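Local coordinates for protein nicotinamide-nucleotide adenylyltransferase NadR family / Ribosylnicotinamide kinase (Lactococcus lactis subsp. cremoris, PDB 6GYE) that binds nicotinamide riboside and probably phosphorylates it, and probably also acts as a nicotinamide-nucleotide adenylyltransferase on a route to NAD+, at residues D98-A101 with N102-E106; H321-H324 with E325-R329; M328-L331 with A332-L336. All blocks are in the same frame, centred on the assembly; numbering follows the deposited sequence.

Interaction 1: D98-A101 with N102-E106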
ATOM      1  N   ASP A  98      14.594  27.885 -16.480  1.00 92.85           N
ATOM      2  CA  ASP A  98      13.603  28.865 -16.908  1.00 90.93           C
ATOM      3  C   ASP A  98      12.240  28.205 -17.042  1.00 87.15           C
ATOM      4  O   ASP A  98      11.262  28.623 -16.413  1.00 81.95           O
ATOM      5  CB  ASP A  98      14.024  29.484 -18.235  1.00102.22           C
ATOM      6  CG  ASP A  98      15.240  30.360 -18.101  1.00108.95           C
ATOM      7  OD1 ASP A  98      15.334  31.082 -17.090  1.00107.57           O
ATOM      8  OD2 ASP A  98      16.093  30.336 -19.016  1.00116.46           O
ATOM      9  N   GLU A  99      12.175  27.142 -17.848  1.00 88.45           N
ATOM     10  CA  GLU A  99      10.933  26.406 -18.036  1.00 93.97           C
ATOM     11  C   GLU A  99      10.411  25.845 -16.715  1.00101.38           C
ATOM     12  O   GLU A  99       9.201  25.870 -16.455  1.00102.91           O
ATOM     13  CB  GLU A  99      11.157  25.289 -19.055  1.00 99.46           C
ATOM     14  CG  GLU A  99       9.984  24.334 -19.223  1.00112.74           C
ATOM     15  CD  GLU A  99       8.871  24.896 -20.074  1.00119.94           C
ATOM     16  OE1 GLU A  99       9.084  25.960 -20.700  1.00125.65           O
ATOM     17  OE2 GLU A  99       7.787  24.266 -20.117  1.00115.86           O
ATOM     18  N   TRP A 100      11.305  25.334 -15.867  1.00101.45           N
ATOM     19  CA  TRP A 100      10.876  24.829 -14.567  1.00 91.17           C
ATOM     20  C   TRP A 100      10.166  25.917 -13.771  1.00 85.51           C
ATOM     21  O   TRP A 100       9.051  25.716 -13.274  1.00 80.31           O
ATOM     22  CB  TRP A 100      12.083  24.274 -13.799  1.00 90.59           C
ATOM     23  CG  TRP A 100      11.770  23.740 -12.440  1.00 86.36           C
ATOM     24  CD1 TRP A 100      11.366  22.475 -12.122  1.00 80.43           C
ATOM     25  CD2 TRP A 100      11.864  24.456 -11.206  1.00 86.51           C
ATOM     26  NE1 TRP A 100      11.179  22.367 -10.762  1.00 79.02           N
ATOM     27  CE2 TRP A 100      11.474  23.571 -10.179  1.00 81.52           C
ATOM     28  CE3 TRP A 100      12.224  25.766 -10.870  1.00 85.30           C
ATOM     29  CZ2 TRP A 100      11.445  23.951  -8.843  1.00 80.62           C
ATOM     30  CZ3 TRP A 100      12.190  26.143  -9.541  1.00 78.64           C
ATOM     31  CH2 TRP A 100      11.804  25.238  -8.545  1.00 79.41           C
ATOM     32  N   ALA A 101      10.783  27.097 -13.677  1.00 84.97           N
ATOM     33  CA  ALA A 101      10.172  28.200 -12.941  1.00 83.33           C
ATOM     34  C   ALA A 101       8.863  28.646 -13.581  1.00 86.30           C
ATOM     35  O   ALA A 101       7.913  29.001 -12.870  1.00 86.96           O
ATOM     36  CB  ALA A 101      11.142  29.372 -12.839  1.00 77.89           C
ATOM     37  N   ASN A 102       8.801  28.656 -14.919  1.00 85.36           N
ATOM     38  CA  ASN A 102       7.554  29.006 -15.597  1.00 88.23           C
ATOM     39  C   ASN A 102       6.411  28.144 -15.098  1.00 86.88           C
ATOM     40  O   ASN A 102       5.374  28.654 -14.665  1.00 89.46           O
ATOM     41  CB  ASN A 102       7.694  28.848 -17.110  1.00 88.78           C
ATOM     42  CG  ASN A 102       8.503  29.945 -17.731  1.00100.16           C
ATOM     43  OD1 ASN A 102       8.624  31.032 -17.166  1.00104.76           O
ATOM     44  ND2 ASN A 102       9.061  29.679 -18.906  1.00107.77           N
ATOM     45  N   ARG A 103       6.614  26.826 -15.104  1.00 88.96           N
ATOM     46  CA  ARG A 103       5.591  25.920 -14.605  1.00 86.63           C
ATOM     47  C   ARG A 103       5.275  26.217 -13.149  1.00 83.00           C
ATOM     48  O   ARG A 103       4.110  26.208 -12.739  1.00 85.77           O
ATOM     49  CB  ARG A 103       6.057  24.475 -14.762  1.00 81.82           C
ATOM     50  CG  ARG A 103       6.463  24.106 -16.173  1.00 81.70           C
ATOM     51  CD  ARG A 103       6.771  22.622 -16.264  1.00 85.18           C
ATOM     52  NE  ARG A 103       7.288  22.259 -17.580  1.00 92.31           N
ATOM     53  CZ  ARG A 103       7.747  21.051 -17.881  1.00 90.72           C
ATOM     54  NH1 ARG A 103       7.756  20.101 -16.951  1.00 83.02           N
ATOM     55  NH2 ARG A 103       8.205  20.795 -19.102  1.00 89.15           N
ATOM     56  N   LEU A 104       6.302  26.513 -12.358  1.00 82.92           N
ATOM     57  CA  LEU A 104       6.086  26.759 -10.940  1.00 81.89           C
ATOM     58  C   LEU A 104       5.208  27.984 -10.720  1.00 82.45           C
ATOM     59  O   LEU A 104       4.228  27.935  -9.968  1.00 80.22           O
ATOM     60  CB  LEU A 104       7.429  26.920 -10.235  1.00 74.85           C
ATOM     61  CG  LEU A 104       7.260  27.339  -8.790  1.00 68.79           C
ATOM     62  CD1 LEU A 104       6.436  26.260  -8.055  1.00 64.84           C
ATOM     63  CD2 LEU A 104       8.614  27.536  -8.151  1.00 71.23           C
ATOM     64  N   PHE A 105       5.534  29.094 -11.378  1.00 88.48           N
ATOM     65  CA  PHE A 105       4.748  30.300 -11.165  1.00 86.77           C
ATOM     66  C   PHE A 105       3.370  30.186 -11.797  1.00 90.96           C
ATOM     67  O   PHE A 105       2.407  30.785 -11.305  1.00 91.68           O
ATOM     68  CB  PHE A 105       5.508  31.513 -11.680  1.00 78.55           C
ATOM     69  CG  PHE A 105       6.660  31.888 -10.807  1.00 76.89           C
ATOM     70  CD1 PHE A 105       6.435  32.491  -9.579  1.00 77.44           C
ATOM     71  CD2 PHE A 105       7.958  31.603 -11.187  1.00 73.37           C
ATOM     72  CE1 PHE A 105       7.493  32.823  -8.746  1.00 79.87           C
ATOM     73  CE2 PHE A 105       9.017  31.934 -10.368  1.00 84.11           C
ATOM     74  CZ  PHE A 105       8.784  32.545  -9.138  1.00 82.93           C
ATOM     75  N   GLU A 106       3.249  29.419 -12.876  1.00 89.12           N
ATOM     76  CA  GLU A 106       1.921  29.136 -13.397  1.00 89.30           C
ATOM     77  C   GLU A 106       1.077  28.411 -12.353  1.00 89.26           C
ATOM     78  O   GLU A 106      -0.095  28.744 -12.154  1.00 92.48           O
ATOM     79  CB  GLU A 106       2.040  28.334 -14.686  1.00 99.20           C
ATOM     80  CG  GLU A 106       0.720  28.043 -15.354  1.00117.91           C
ATOM     81  CD  GLU A 106       0.905  27.722 -16.817  1.00136.07           C
ATOM     82  OE1 GLU A 106       0.109  28.218 -17.643  1.00143.70           O
ATOM     83  OE2 GLU A 106       1.874  27.002 -17.141  1.00141.38           O
TER

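Interaction 2: H321-H324 with E325-R329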
ATOM      1  N   HIS A 321      -5.234 -34.378  -1.277  1.00105.87           N
ATOM      2  CA  HIS A 321      -4.089 -34.421  -2.181  1.00107.32           C
ATOM      3  C   HIS A 321      -4.447 -33.880  -3.555  1.00101.18           C
ATOM      4  O   HIS A 321      -3.603 -33.266  -4.217  1.00 99.65           O
ATOM      5  CB  HIS A 321      -3.550 -35.847  -2.276  1.00118.56           C
ATOM      6  CG  HIS A 321      -3.013 -36.364  -0.978  1.00126.70           C
ATOM      7  ND1 HIS A 321      -3.832 -36.773   0.055  1.00128.20           N
ATOM      8  CD2 HIS A 321      -1.743 -36.509  -0.531  1.00128.03           C
ATOM      9  CE1 HIS A 321      -3.088 -37.162   1.075  1.00128.05           C
ATOM     10  NE2 HIS A 321      -1.818 -37.014   0.745  1.00128.25           N
ATOM     11  N   GLU A 322      -5.692 -34.080  -3.986  1.00 98.51           N
ATOM     12  CA  GLU A 322      -6.179 -33.453  -5.208  1.00 97.46           C
ATOM     13  C   GLU A 322      -6.101 -31.926  -5.105  1.00 89.73           C
ATOM     14  O   GLU A 322      -5.573 -31.255  -6.001  1.00 89.05           O
ATOM     15  CB  GLU A 322      -7.612 -33.932  -5.465  1.00108.02           C
ATOM     16  CG  GLU A 322      -8.027 -34.137  -6.916  1.00118.27           C
ATOM     17  CD  GLU A 322      -9.357 -34.891  -7.033  1.00128.01           C
ATOM     18  OE1 GLU A 322     -10.371 -34.282  -7.443  1.00128.56           O
ATOM     19  OE2 GLU A 322      -9.396 -36.089  -6.677  1.00133.41           O
ATOM     20  N   PHE A 323      -6.604 -31.359  -4.002  1.00 78.31           N
ATOM     21  CA  PHE A 323      -6.527 -29.910  -3.809  1.00 71.04           C
ATOM     22  C   PHE A 323      -5.079 -29.428  -3.775  1.00 71.52           C
ATOM     23  O   PHE A 323      -4.746 -28.382  -4.342  1.00 72.83           O
ATOM     24  CB  PHE A 323      -7.238 -29.513  -2.516  1.00 63.20           C
ATOM     25  CG  PHE A 323      -7.101 -28.062  -2.161  1.00 65.56           C
ATOM     26  CD1 PHE A 323      -5.992 -27.597  -1.466  1.00 65.71           C
ATOM     27  CD2 PHE A 323      -8.091 -27.160  -2.514  1.00 66.56           C
ATOM     28  CE1 PHE A 323      -5.863 -26.248  -1.137  1.00 64.42           C
ATOM     29  CE2 PHE A 323      -7.978 -25.817  -2.194  1.00 64.09           C
ATOM     30  CZ  PHE A 323      -6.858 -25.357  -1.504  1.00 65.74           C
ATOM     31  N   HIS A 324      -4.220 -30.143  -3.060  1.00 71.60           N
ATOM     32  CA  HIS A 324      -2.851 -29.680  -2.889  1.00 68.01           C
ATOM     33  C   HIS A 324      -2.084 -29.682  -4.208  1.00 79.37           C
ATOM     34  O   HIS A 324      -1.393 -28.706  -4.527  1.00 78.97           O
ATOM     35  CB  HIS A 324      -2.146 -30.533  -1.844  1.00 67.86           C
ATOM     36  CG  HIS A 324      -0.745 -30.104  -1.578  1.00 73.26           C
ATOM     37  ND1 HIS A 324      -0.438 -29.072  -0.717  1.00 70.23           N
ATOM     38  CD2 HIS A 324       0.436 -30.573  -2.044  1.00 73.63           C
ATOM     39  CE1 HIS A 324       0.873 -28.917  -0.676  1.00 72.35           C
ATOM     40  NE2 HIS A 324       1.426 -29.814  -1.472  1.00 74.19           N
ATOM     41  N   GLU A 325      -2.216 -30.751  -5.004  1.00 81.27           N
ATOM     42  CA  GLU A 325      -1.538 -30.782  -6.299  1.00 81.14           C
ATOM     43  C   GLU A 325      -2.019 -29.654  -7.196  1.00 81.63           C
ATOM     44  O   GLU A 325      -1.220 -29.027  -7.897  1.00 89.88           O
ATOM     45  CB  GLU A 325      -1.741 -32.129  -7.001  1.00 91.21           C
ATOM     46  CG  GLU A 325      -1.218 -33.358  -6.252  1.00110.00           C
ATOM     47  CD  GLU A 325       0.240 -33.242  -5.803  1.00125.15           C
ATOM     48  OE1 GLU A 325       1.037 -32.530  -6.457  1.00128.25           O
ATOM     49  OE2 GLU A 325       0.591 -33.869  -4.779  1.00130.86           O
ATOM     50  N   GLU A 326      -3.322 -29.379  -7.197  1.00 80.11           N
ATOM     51  CA  GLU A 326      -3.817 -28.317  -8.060  1.00 75.45           C
ATOM     52  C   GLU A 326      -3.353 -26.956  -7.558  1.00 72.45           C
ATOM     53  O   GLU A 326      -3.007 -26.076  -8.358  1.00 70.74           O
ATOM     54  CB  GLU A 326      -5.340 -28.380  -8.156  1.00 70.73           C
ATOM     55  CG  GLU A 326      -5.953 -27.259  -8.983  1.00 68.46           C
ATOM     56  CD  GLU A 326      -5.537 -27.295 -10.449  1.00 76.87           C
ATOM     57  OE1 GLU A 326      -5.020 -28.336 -10.923  1.00 80.70           O
ATOM     58  OE2 GLU A 326      -5.732 -26.267 -11.136  1.00 78.23           O
ATOM     59  N   LEU A 327      -3.315 -26.780  -6.236  1.00 59.78           N
ATOM     60  CA  LEU A 327      -2.826 -25.529  -5.670  1.00 59.42           C
ATOM     61  C   LEU A 327      -1.378 -25.285  -6.073  1.00 66.05           C
ATOM     62  O   LEU A 327      -1.021 -24.187  -6.522  1.00 66.10           O
ATOM     63  CB  LEU A 327      -2.962 -25.547  -4.147  1.00 54.50           C
ATOM     64  CG  LEU A 327      -2.330 -24.374  -3.374  1.00 65.58           C
ATOM     65  CD1 LEU A 327      -2.985 -23.027  -3.695  1.00 59.27           C
ATOM     66  CD2 LEU A 327      -2.358 -24.621  -1.882  1.00 57.20           C
ATOM     67  N   MET A 328      -0.530 -26.309  -5.938  1.00 63.03           N
ATOM     68  CA  MET A 328       0.869 -26.145  -6.311  1.00 66.01           C
ATOM     69  C   MET A 328       1.010 -25.861  -7.804  1.00 67.63           C
ATOM     70  O   MET A 328       1.822 -25.019  -8.203  1.00 77.80           O
ATOM     71  CB  MET A 328       1.680 -27.374  -5.902  1.00 64.48           C
ATOM     72  CG  MET A 328       1.765 -27.603  -4.384  1.00 66.95           C
ATOM     73  SD  MET A 328       2.228 -26.167  -3.359  1.00 70.75           S
ATOM     74  CE  MET A 328       3.802 -25.712  -4.089  1.00 61.55           C
ATOM     75  N   ARG A 329       0.229 -26.543  -8.644  1.00 69.48           N
ATOM     76  CA  ARG A 329       0.216 -26.209 -10.069  1.00 74.42           C
ATOM     77  C   ARG A 329      -0.078 -24.728 -10.274  1.00 71.26           C
ATOM     78  O   ARG A 329       0.604 -24.041 -11.040  1.00 76.26           O
ATOM     79  CB  ARG A 329      -0.833 -27.021 -10.826  1.00 70.66           C
ATOM     80  CG  ARG A 329      -0.353 -28.247 -11.550  1.00 95.06           C
ATOM     81  CD  ARG A 329      -1.496 -28.851 -12.361  1.00 96.02           C
ATOM     82  NE  ARG A 329      -2.616 -29.338 -11.553  1.00103.78           N
ATOM     83  CZ  ARG A 329      -2.669 -30.536 -10.976  1.00102.17           C
ATOM     84  NH1 ARG A 329      -1.651 -31.384 -11.114  1.00100.27           N
ATOM     85  NH2 ARG A 329      -3.747 -30.884 -10.270  1.00 92.58           N
TER

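Interaction 3: M328-L331 with A332-L336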
ATOM      1  N   MET A 328      -0.530 -26.309  -5.938  1.00 63.03           N
ATOM      2  CA  MET A 328       0.869 -26.145  -6.311  1.00 66.01           C
ATOM      3  C   MET A 328       1.010 -25.861  -7.804  1.00 67.63           C
ATOM      4  O   MET A 328       1.822 -25.019  -8.203  1.00 77.80           O
ATOM      5  CB  MET A 328       1.680 -27.374  -5.902  1.00 64.48           C
ATOM      6  CG  MET A 328       1.765 -27.603  -4.384  1.00 66.95           C
ATOM      7  SD  MET A 328       2.228 -26.167  -3.359  1.00 70.75           S
ATOM      8  CE  MET A 328       3.802 -25.712  -4.089  1.00 61.55           C
ATOM      9  N   ARG A 329       0.229 -26.543  -8.644  1.00 69.48           N
ATOM     10  CA  ARG A 329       0.216 -26.209 -10.069  1.00 74.42           C
ATOM     11  C   ARG A 329      -0.078 -24.728 -10.274  1.00 71.26           C
ATOM     12  O   ARG A 329       0.604 -24.041 -11.040  1.00 76.26           O
ATOM     13  CB  ARG A 329      -0.833 -27.021 -10.826  1.00 70.66           C
ATOM     14  CG  ARG A 329      -0.353 -28.247 -11.550  1.00 95.06           C
ATOM     15  CD  ARG A 329      -1.496 -28.851 -12.361  1.00 96.02           C
ATOM     16  NE  ARG A 329      -2.616 -29.338 -11.553  1.00103.78           N
ATOM     17  CZ  ARG A 329      -2.669 -30.536 -10.976  1.00102.17           C
ATOM     18  NH1 ARG A 329      -1.651 -31.384 -11.114  1.00100.27           N
ATOM     19  NH2 ARG A 329      -3.747 -30.884 -10.270  1.00 92.58           N
ATOM     20  N   GLN A 330      -1.114 -24.221  -9.602  1.00 65.73           N
ATOM     21  CA  GLN A 330      -1.525 -22.842  -9.833  1.00 68.30           C
ATOM     22  C   GLN A 330      -0.513 -21.853  -9.268  1.00 67.64           C
ATOM     23  O   GLN A 330      -0.206 -20.846  -9.915  1.00 72.60           O
ATOM     24  CB  GLN A 330      -2.925 -22.604  -9.261  1.00 66.20           C
ATOM     25  CG  GLN A 330      -4.011 -23.428  -9.983  1.00 70.41           C
ATOM     26  CD  GLN A 330      -5.413 -22.842  -9.812  1.00 72.78           C
ATOM     27  OE1 GLN A 330      -5.568 -21.647  -9.560  1.00 68.12           O
ATOM     28  NE2 GLN A 330      -6.437 -23.684  -9.955  1.00 67.86           N
ATOM     29  N   LEU A 331       0.030 -22.121  -8.076  1.00 65.06           N
ATOM     30  CA  LEU A 331       1.089 -21.258  -7.560  1.00 61.98           C
ATOM     31  C   LEU A 331       2.271 -21.211  -8.526  1.00 72.00           C
ATOM     32  O   LEU A 331       2.927 -20.171  -8.664  1.00 70.30           O
ATOM     33  CB  LEU A 331       1.533 -21.715  -6.165  1.00 60.45           C
ATOM     34  CG  LEU A 331       0.521 -21.509  -5.026  1.00 59.06           C
ATOM     35  CD1 LEU A 331       0.934 -22.224  -3.733  1.00 59.77           C
ATOM     36  CD2 LEU A 331       0.310 -20.041  -4.756  1.00 56.34           C
ATOM     37  N   ALA A 332       2.539 -22.309  -9.232  1.00 72.42           N
ATOM     38  CA  ALA A 332       3.524 -22.240 -10.301  1.00 77.72           C
ATOM     39  C   ALA A 332       2.995 -21.409 -11.464  1.00 81.45           C
ATOM     40  O   ALA A 332       3.714 -20.563 -12.008  1.00 86.32           O
ATOM     41  CB  ALA A 332       3.903 -23.646 -10.764  1.00 69.81           C
ATOM     42  N   GLU A 333       1.734 -21.621 -11.844  1.00 82.18           N
ATOM     43  CA  GLU A 333       1.148 -20.879 -12.957  1.00 86.12           C
ATOM     44  C   GLU A 333       1.296 -19.367 -12.783  1.00 86.57           C
ATOM     45  O   GLU A 333       1.563 -18.651 -13.751  1.00 95.13           O
ATOM     46  CB  GLU A 333      -0.327 -21.265 -13.120  1.00 87.17           C
ATOM     47  CG  GLU A 333      -1.072 -20.453 -14.170  1.00 94.62           C
ATOM     48  CD  GLU A 333      -2.505 -20.908 -14.378  1.00100.93           C
ATOM     49  OE1 GLU A 333      -3.137 -20.454 -15.358  1.00103.67           O
ATOM     50  OE2 GLU A 333      -2.995 -21.738 -13.581  1.00103.77           O
ATOM     51  N   PHE A 334       1.166 -18.862 -11.559  1.00 81.25           N
ATOM     52  CA  PHE A 334       1.265 -17.429 -11.312  1.00 73.18           C
ATOM     53  C   PHE A 334       2.652 -17.011 -10.828  1.00 76.81           C
ATOM     54  O   PHE A 334       2.812 -15.885 -10.353  1.00 86.43           O
ATOM     55  CB  PHE A 334       0.188 -16.985 -10.312  1.00 73.87           C
ATOM     56  CG  PHE A 334      -1.217 -17.136 -10.838  1.00 74.70           C
ATOM     57  CD1 PHE A 334      -1.722 -16.249 -11.785  1.00 73.27           C
ATOM     58  CD2 PHE A 334      -2.014 -18.189 -10.430  1.00 77.70           C
ATOM     59  CE1 PHE A 334      -3.003 -16.397 -12.302  1.00 74.88           C
ATOM     60  CE2 PHE A 334      -3.300 -18.347 -10.945  1.00 83.48           C
ATOM     61  CZ  PHE A 334      -3.795 -17.445 -11.885  1.00 76.61           C
ATOM     62  N   GLY A 335       3.644 -17.892 -10.929  1.00 71.98           N
ATOM     63  CA  GLY A 335       5.032 -17.545 -10.625  1.00 72.60           C
ATOM     64  C   GLY A 335       5.318 -17.143  -9.191  1.00 73.63           C
ATOM     65  O   GLY A 335       6.120 -16.232  -8.952  1.00 82.46           O
ATOM     66  N   LEU A 336       4.711 -17.826  -8.226  1.00 65.81           N
ATOM     67  CA  LEU A 336       4.804 -17.452  -6.822  1.00 60.04           C
ATOM     68  C   LEU A 336       5.704 -18.375  -6.008  1.00 66.48           C
ATOM     69  O   LEU A 336       5.799 -18.212  -4.786  1.00 70.08           O
ATOM     70  CB  LEU A 336       3.403 -17.434  -6.212  1.00 56.95           C
ATOM     71  CG  LEU A 336       2.421 -16.469  -6.873  1.00 64.98           C
ATOM     72  CD1 LEU A 336       1.016 -16.763  -6.404  1.00 63.08           C
ATOM     73  CD2 LEU A 336       2.799 -15.046  -6.544  1.00 67.90           C
TER

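Interaction 1: D98-A101 with N102-E106
Helix 95-110, which packs beside the five-stranded parallel sheet of the N-terminal half, carries this i to i+4 contact, with Glu-99 and Arg-103 paired along one side. Arg-103 stretches out from CG to NE and offers NE to Glu-99 OE2 at 3.3 Å, a salt bridge with an N-H...O angle of 165°. The oxygen lies in the guanidinium plane, at its edge, and is approached on its anti side, somewhat out of the carboxylate plane; the two planes stand 86° apart. A bend at chi2 (78°) carries the Glu-99 carboxylate forward, toward the C-terminal end. The neighbouring nitrogen, Arg-103 NH2, bonds to Asn-88 O, and NH1 makes a weak bond to Asn-86 O.

On the buried side, Trp-100 and Leu-104 point the same way, CH2 of the indole lying 4.0 Å from Leu-104 CD2, and both rest on Leu-132 of helix 126-133; Trp-100 NE1 bonds to Glu-87 OE2. Ala-101 CB meets Phe-105 CE2 at 4.1 Å, and Phe-105 goes on to an edge-to-face contact with Tyr-143. The whole is an amphipathic helix of an alpha/beta fold, with aromatic and aliphatic side chains inward and an i to i+4 ion pair at its margin.

Interaction 2: H321-H324 with E325-R329
The His-324 imidazole has Met-328 over one face: CG stands 3.6 Å above the ring plane, offset toward the rim, in a CH-pi contact whose closest pair is Met-328 CG to His-324 NE2 at 3.7 Å. Met-328 SD follows more obliquely, 4.5 Å from the ring centroid. Chi1 (-65°) sets CG over the face, and chi2 (-49°) brings SD in beside it. Were His-324 replaced by an alanine, Met-328 CG and SD would probably lose the ring they lie against, and the thioether would be freer to turn.

A second flat group, the Arg-329 guanidinium, has Glu-325 O over the centre of one face, 3.7 Å above the plane, and the Glu-326 carboxylate at its edge. NE and NH2 both grip Glu-326 OE1 in a side-on salt bridge, NE at 2.7 Å. The other oxygen, Glu-326 OE2, takes a bond from Gln-330 NE2, so both carboxylate oxygens have partners along the helix.

Phe-323 CE1 meets Leu-327 CD2 at 3.9 Å on the inner side of helix 320-333. Phe-323 continues to Tyr-268 and Val-267 of helix 262-272, Leu-327 packs on both Ile-263 of that helix and Val-299 of strand 296-300, and His-324 also touches Val-299.

Interaction 3: M328-L331 with A332-L336
Leu-331 and Leu-336 meet across the C-terminal end of helix 320-333, and Leu-336 can be followed outward. Its CB lies 3.7 Å from Leu-331 O and CG is a little farther from the same oxygen; at the tip, CD1 touches Leu-331 CD2 at 3.7 Å, the two side chains crossing at about a right angle. With CG anti to its own carbonyl carbon (chi1 -59°), the Leu-336 side chain extends past the carbonyl oxygen of Leu-331 to that residue's CD2 methyl.

The backbone brings them together through a Schellman motif. Leu-336 N donates to Leu-331 O at 3.0 Å, nearly straight at 170°, and Gly-335 N donates to Ala-332 O at 2.9 Å. Gly-335 is the C-prime residue; its positive phi (63°), a conformation that favours glycine, turns the chain out of the helix. Phe-334, the first residue to leave helical angles, still gives its N-H to Gln-330 O at 2.9 Å, and its ring atom CD2 lies 3.3 Å from that same oxygen.

On another side, Gln-330 and Glu-333 run alongside each other, Gln-330 CG 4.1 Å from Glu-333 OE2. Their polar ends share Arg-266: its NH1 makes a salt bridge with Glu-333 OE2 and a weak hydrogen bond to Gln-330 OE1, while the Gln-330 amide nitrogen turns to Glu-326.

The helix end thus sits against both sheet and helix. Leu-331 packs on Val-299 of strand 296-300 and Val-340 of strand 340-342, whereas Leu-336 reaches Ile-297 of the former strand and Ile-263 of helix 262-272.

Overall arrangement
Interactions 2 and 3 are successive parts of helix 320-333, sharing Met-328 and Arg-329 with centres about 10 Å apart; interaction 1 lies in the other half of the molecule, centre to centre about 59 Å from interaction 2 and 50 Å from interaction 3. All three are partly buried, with apolar side chains facing a parallel sheet or a neighbouring helix and most charged ones nearer the surface, the buried Glu-326 being an exception. Interaction 1 lies within its helix and interaction 2 in the early turns of its own; an ion pair spans the two segments only in interaction 1. Interaction 3 ends its helix, the Leu-336 side chain about 10 Å from bound nicotinamide riboside.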